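Local atomic coordinates of beta-lactamase-like protein (Koribacter versatilis, PDB entry 6B9V), a protein that probably hydrolyses diphosphate bonds, including those of reactive FAD photoproducts, as a metal-dependent diphosphatase of the PhnP family with a metallo-beta-lactamase fold. Residues L85-D88 with D89-P92; R97-G101 with A102-L106; G167-G171 with S172-L176. All coordinates share one frame; numbering follows the deposited sequence.

In the fold
The three contacts illustrate how neighbouring residues in sequence set local shape in a metallo-beta-lactamase fold. Contacts 1 and 2 lie on the same side of the chain's centre and touch: Pro92 O meets Ile98 CD1, and Leu87 CD2 meets Leu106 CD1. Contact 1, built on one short helix, is buried with help from the second subunit and mixes backbone bonds with carboxylates. Contact 2, at the surface, joins helix 96-99 to strand 104-108 of one seven-stranded sheet, through one threonine and two glycines. Contact 3 is a buried beta hairpin in the second seven-stranded sheet, about 24 Å from contact 1 between centres; regular strand pairing and aromatic packing dominate across it.

Contact 1. Residues L85-D88 with D89-P92; sequences LGLD and DVRP
With CG of Asp88 anti to the backbone N (chi1 170°) and the Arg91 side chain folded back by bends at chi2 and chi3, carboxylate and guanidinium come together where the short, loosely bonded helix 87-90 passes into a 3-10 turn at Arg91. The model pairs Asp88 OD1 with Arg91 NH1 as a salt bridge, but the two atoms clash, so the detailed geometry is doubtful. Tyr122 OH also hydrogen-bonds Asp88 OD1. The other oxygen of Asp88 turns to a water, which donates to Asp88 OD2 at 2.5 Å and, more weakly, to Asp89 OD2. The two acids are 4.0 Å apart between Asp88 OD2 and Asp89 OD1, a repulsion probably eased by Arg39 of the second subunit, which forms a salt bridge with Asp89 OD1. The backbone is wound tightly enough for i to i+3 bonds: Val90 N donates to Leu87 O at 2.9 Å, and Arg91 N to Asp88 O at 3.3 Å, a straighter bond (162°). Asp89 N reaches Gly86 O only in a weak bond. Met16 of the second subunit packs on Asp89, Arg91 and Pro92, so this stretch contributes to the contact between the two subunits. Away from the acids, Leu87 and Val90 rest on Thr55, and their branches meet each other where Leu87 CD1 lies 4.1 Å from Val90 CG2.

Contact 2. Residues R97-G101 with A102-L106; sequences RITGG and ARVPL
Thr99, at the end of helix 96-99, sets its side chain against Ala102 and Val104 across the bend that follows. CB of Thr99 begins the contact, 3.2 Å from Ala102 O. There the side chain forks. OG1 sits between the backbone N and the carbonyl carbon (chi1 59°), which lets it accept a nearly straight bond from Gly101 N, at 3.1 Å and 166°. The same hydroxyl lies 3.1 Å from Ala102 O, a weak hydrogen bond at most; its one proton, whose place is not settled, could instead go to the carbonyl oxygen of Phe95 or Pro96. OG1 thus has one firm bond as acceptor and one proton to share among weak, competing acceptors. CG2, the methyl branch, lies anti to the carbonyl carbon and passes 3.5 Å from Ala102 O before ending 4.1 Å from Val104 CG2, the two side chains crossing at about a right angle. Val104 continues this apolar patch inward to Ile74 of the adjacent strand, while Ala102 stays at the surface. The chain can bend here because Gly100 and Gly101 both have positive phi, with backbone angles at which a CB would press on the preceding carbonyl oxygen. A threonine OG1 gripping the amide two residues ahead is the ST turn, formed here where a helix gives way to strand 104-108, beside the outermost strand 136-140 of its sheet.

Contact 3. Residues G167-G171 with S172-L176; sequences GYRFG and SAAYL
Phe170 folds its ring back over Ala173, so that Ala173 O lies 4.0 Å above the ring plane, over its centre. The fold comes from chi1 of 35°, which sets CG between the backbone N and the carbonyl carbon and leans the ring across to the partner strand. There Phe170 CE2 touches Ala173 CB at 3.7 Å, while Tyr175 CB approaches the ring edge near its plane, 4.1 Å from Phe170 CE1. On the face that carries Arg169 and Ala174, Arg169 CB meets Ala174 CB at 4.1 Å. Beneath these side chains is a beta hairpin, strands 163-170 and 173-176 joined by a type II' turn from Phe170 to Ala173, with Gly171 taking the positive phi at the first corner. Two hydrogen-bonded pairs hold it. Phe170 N gives a straight bond to Ala173 O (2.8 Å, 169°), and Ala173 N returns one to Phe170 O from above that carbonyl's plane. Tyr168 and Tyr175 form the other pair, in which Tyr175 N meets Tyr168 O at 2.9 Å, nearly along the C=O axis. Farther out, Phe153 stacks on the Phe170 ring and Val44 of the other sheet packs against it. Tyr168 OH bonds to Tyr76 O, and Ser172 OG, at the turn, bonds to Asp194 OD2 and Glu261 N. The extended Arg169 side chain sends NH1 to the carbonyls of Met189 and Arg191. Strand 173-176 leads on to Asp178, a ligand of both manganese ions, and the Tyr175 side chain lies about 8 Å from a bound manganese.

Contact 1. Residues L85-D88 with D89-P92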
# COMPACT_ATOMS: atom_id res chain seq x y z
N LEU A 85 6.70 -3.38 2.06
CA LEU A 85 5.34 -3.48 2.65
C LEU A 85 4.28 -4.12 1.74
O LEU A 85 3.24 -4.58 2.23
CB LEU A 85 4.85 -2.10 3.10
CG LEU A 85 5.42 -1.65 4.44
CD1 LEU A 85 4.89 -0.28 4.87
CD2 LEU A 85 5.21 -2.69 5.55
N GLY A 86 4.54 -4.20 0.43
CA GLY A 86 3.58 -4.80 -0.50
C GLY A 86 3.52 -6.33 -0.54
O GLY A 86 2.72 -6.95 -1.29
N LEU A 87 4.37 -6.95 0.27
CA LEU A 87 4.45 -8.41 0.25
C LEU A 87 3.09 -8.99 0.66
O LEU A 87 2.66 -10.03 0.14
CB LEU A 87 5.56 -8.93 1.16
CG LEU A 87 5.69 -10.46 1.20
CD1 LEU A 87 6.01 -11.00 -0.19
CD2 LEU A 87 6.76 -10.90 2.22
N ASP A 88 2.40 -8.29 1.56
CA ASP A 88 1.05 -8.70 1.96
C ASP A 88 0.17 -8.87 0.72
O ASP A 88 -0.62 -9.83 0.61
CB ASP A 88 0.45 -7.66 2.92
CG ASP A 88 -1.02 -7.89 3.19
OD1 ASP A 88 -1.34 -8.91 3.83
OD2 ASP A 88 -1.85 -7.05 2.76
N ASP A 89 0.32 -7.96 -0.24
CA ASP A 89 -0.53 -7.95 -1.42
C ASP A 89 -0.05 -8.92 -2.48
O ASP A 89 -0.74 -9.12 -3.48
CB ASP A 89 -0.63 -6.53 -1.99
CG ASP A 89 -1.73 -5.73 -1.29
OD1 ASP A 89 -2.79 -6.33 -1.02
OD2 ASP A 89 -1.54 -4.54 -1.02
N VAL A 90 1.11 -9.53 -2.27
CA VAL A 90 1.49 -10.67 -3.13
C VAL A 90 0.64 -11.97 -2.88
O VAL A 90 0.52 -12.83 -3.76
CB VAL A 90 3.01 -10.99 -2.95
CG1 VAL A 90 3.42 -12.25 -3.71
CG2 VAL A 90 3.85 -9.80 -3.42
N ARG A 91 0.01 -12.09 -1.72
CA ARG A 91 -0.67 -13.33 -1.33
C ARG A 91 -1.65 -13.98 -2.35
O ARG A 91 -1.61 -15.20 -2.54
CB ARG A 91 -1.40 -13.10 0.00
CG ARG A 91 -0.48 -13.33 1.21
CD ARG A 91 -0.78 -12.40 2.39
NE ARG A 91 -2.21 -12.31 2.68
CZ ARG A 91 -2.72 -11.61 3.68
NH1 ARG A 91 -1.92 -10.93 4.49
NH2 ARG A 91 -4.03 -11.57 3.87
N PRO A 92 -2.50 -13.19 -3.05
CA PRO A 92 -3.40 -13.89 -3.99
C PRO A 92 -2.71 -14.50 -5.22
O PRO A 92 -3.32 -15.29 -5.93
CB PRO A 92 -4.38 -12.80 -4.43
CG PRO A 92 -4.20 -11.68 -3.45
CD PRO A 92 -2.77 -11.75 -3.03
O HOH W 1 -1.41 -4.71 1.89

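Contact 2. Residues R97-G101 with A102-L106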
# COMPACT_ATOMS: atom_id res chain seq x y z
N ARG A 97 -3.30 -22.73 -7.27
CA ARG A 97 -4.10 -22.48 -8.46
C ARG A 97 -3.32 -21.70 -9.50
O ARG A 97 -3.27 -22.08 -10.67
CB ARG A 97 -5.36 -21.70 -8.10
CG ARG A 97 -6.02 -22.10 -6.79
CD ARG A 97 -6.51 -20.86 -6.04
NE ARG A 97 -6.97 -19.81 -6.95
CZ ARG A 97 -7.42 -18.63 -6.56
NH1 ARG A 97 -7.49 -18.34 -5.27
NH2 ARG A 97 -7.81 -17.74 -7.46
N ILE A 98 -2.71 -20.61 -9.05
CA ILE A 98 -1.98 -19.70 -9.93
C ILE A 98 -0.54 -20.13 -10.15
O ILE A 98 -0.03 -20.07 -11.27
CB ILE A 98 -2.00 -18.25 -9.37
CG1 ILE A 98 -3.39 -17.63 -9.56
CG2 ILE A 98 -0.93 -17.38 -10.04
CD1 ILE A 98 -3.42 -16.15 -9.29
N THR A 99 0.12 -20.56 -9.08
CA THR A 99 1.55 -20.84 -9.16
C THR A 99 1.82 -22.10 -9.97
O THR A 99 2.79 -22.17 -10.71
CB THR A 99 2.18 -21.02 -7.76
OG1 THR A 99 1.52 -22.09 -7.08
CG2 THR A 99 2.07 -19.73 -6.94
N GLY A 100 0.94 -23.09 -9.81
CA GLY A 100 1.14 -24.38 -10.44
C GLY A 100 1.56 -25.41 -9.42
O GLY A 100 1.76 -26.58 -9.75
N GLY A 101 1.70 -24.98 -8.17
CA GLY A 101 2.01 -25.91 -7.10
C GLY A 101 3.13 -25.47 -6.18
O GLY A 101 3.08 -25.74 -4.98
N ALA A 102 4.14 -24.80 -6.73
CA ALA A 102 5.29 -24.37 -5.94
C ALA A 102 5.04 -23.04 -5.24
O ALA A 102 4.26 -22.21 -5.70
CB ALA A 102 6.52 -24.26 -6.82
N ARG A 103 5.71 -22.85 -4.11
CA ARG A 103 5.70 -21.55 -3.45
C ARG A 103 6.40 -20.52 -4.32
O ARG A 103 7.26 -20.88 -5.14
CB ARG A 103 6.38 -21.62 -2.08
CG ARG A 103 5.73 -22.59 -1.09
CD ARG A 103 6.55 -22.66 0.19
NE ARG A 103 5.90 -23.44 1.23
CZ ARG A 103 6.48 -23.76 2.38
NH1 ARG A 103 7.72 -23.37 2.64
NH2 ARG A 103 5.82 -24.48 3.28
N VAL A 104 6.04 -19.25 -4.15
CA VAL A 104 6.77 -18.14 -4.77
C VAL A 104 8.11 -17.95 -4.05
O VAL A 104 8.14 -17.74 -2.83
CB VAL A 104 5.95 -16.82 -4.70
CG1 VAL A 104 6.77 -15.63 -5.25
CG2 VAL A 104 4.63 -16.95 -5.45
N PRO A 105 9.22 -18.05 -4.78
CA PRO A 105 10.51 -17.86 -4.12
C PRO A 105 10.88 -16.38 -3.95
O PRO A 105 10.76 -15.59 -4.88
CB PRO A 105 11.49 -18.57 -5.07
CG PRO A 105 10.87 -18.42 -6.42
CD PRO A 105 9.37 -18.37 -6.22
N LEU A 106 11.31 -16.02 -2.74
CA LEU A 106 11.81 -14.69 -2.42
C LEU A 106 13.32 -14.76 -2.23
O LEU A 106 13.81 -15.65 -1.57
CB LEU A 106 11.17 -14.13 -1.16
CG LEU A 106 9.68 -14.28 -0.91
CD1 LEU A 106 9.35 -13.57 0.39
CD2 LEU A 106 8.86 -13.74 -2.06

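Contact 3. Residues G167-G171 with S172-L176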
# COMPACT_ATOMS: atom_id res chain seq x y z
N GLY A 167 22.24 -3.83 -5.39
CA GLY A 167 21.58 -3.60 -6.66
C GLY A 167 21.81 -4.88 -7.44
O GLY A 167 22.41 -5.81 -6.92
N TYR A 168 21.33 -4.96 -8.68
CA TYR A 168 21.53 -6.19 -9.45
C TYR A 168 21.86 -5.93 -10.90
O TYR A 168 21.31 -5.03 -11.50
CB TYR A 168 20.28 -7.08 -9.38
CG TYR A 168 19.98 -7.53 -7.97
CD1 TYR A 168 19.13 -6.80 -7.15
CD2 TYR A 168 20.59 -8.66 -7.45
CE1 TYR A 168 18.87 -7.20 -5.84
CE2 TYR A 168 20.34 -9.07 -6.15
CZ TYR A 168 19.48 -8.34 -5.36
OH TYR A 168 19.26 -8.77 -4.07
N ARG A 169 22.76 -6.73 -11.46
CA ARG A 169 23.01 -6.68 -12.88
C ARG A 169 22.46 -7.96 -13.50
O ARG A 169 22.67 -9.05 -12.98
CB ARG A 169 24.51 -6.54 -13.20
CG ARG A 169 24.79 -6.59 -14.69
CD ARG A 169 26.26 -6.36 -15.02
NE ARG A 169 26.47 -6.37 -16.47
CZ ARG A 169 27.39 -5.64 -17.10
NH1 ARG A 169 28.19 -4.84 -16.42
NH2 ARG A 169 27.50 -5.72 -18.43
N PHE A 170 21.78 -7.82 -14.62
CA PHE A 170 21.21 -8.96 -15.30
C PHE A 170 21.35 -8.72 -16.80
O PHE A 170 20.74 -7.79 -17.35
CB PHE A 170 19.76 -9.20 -14.87
CG PHE A 170 18.98 -7.93 -14.59
CD1 PHE A 170 19.10 -7.28 -13.37
CD2 PHE A 170 18.09 -7.42 -15.53
CE1 PHE A 170 18.39 -6.11 -13.11
CE2 PHE A 170 17.36 -6.26 -15.27
CZ PHE A 170 17.52 -5.61 -14.06
N GLY A 171 22.18 -9.53 -17.45
CA GLY A 171 22.48 -9.34 -18.86
C GLY A 171 23.03 -7.94 -19.11
O GLY A 171 23.94 -7.49 -18.40
N SER A 172 22.46 -7.24 -20.08
CA SER A 172 22.94 -5.89 -20.39
C SER A 172 22.22 -4.80 -19.59
O SER A 172 22.31 -3.61 -19.94
CB SER A 172 22.79 -5.61 -21.89
OG SER A 172 21.45 -5.77 -22.31
N ALA A 173 21.52 -5.18 -18.53
CA ALA A 173 20.84 -4.17 -17.71
C ALA A 173 21.29 -4.21 -16.24
O ALA A 173 21.75 -5.24 -15.77
CB ALA A 173 19.34 -4.35 -17.81
N ALA A 174 21.17 -3.10 -15.52
CA ALA A 174 21.46 -3.09 -14.09
C ALA A 174 20.54 -2.11 -13.37
O ALA A 174 20.16 -1.06 -13.89
CB ALA A 174 22.93 -2.76 -13.82
N TYR A 175 20.18 -2.49 -12.15
CA TYR A 175 19.23 -1.73 -11.36
C TYR A 175 19.83 -1.46 -10.00
O TYR A 175 20.04 -2.38 -9.20
CB TYR A 175 17.92 -2.49 -11.24
CG TYR A 175 16.86 -1.77 -10.45
CD1 TYR A 175 16.13 -0.73 -11.01
CD2 TYR A 175 16.58 -2.13 -9.13
CE1 TYR A 175 15.14 -0.06 -10.28
CE2 TYR A 175 15.60 -1.47 -8.39
CZ TYR A 175 14.88 -0.44 -8.98
OH TYR A 175 13.90 0.23 -8.25
N LEU A 176 20.11 -0.19 -9.72
CA LEU A 176 20.73 0.22 -8.46
C LEU A 176 19.96 1.35 -7.82
O LEU A 176 20.01 2.48 -8.29
CB LEU A 176 22.17 0.69 -8.67
CG LEU A 176 23.30 -0.34 -8.71
CD1 LEU A 176 23.21 -1.20 -9.94
CD2 LEU A 176 24.62 0.41 -8.66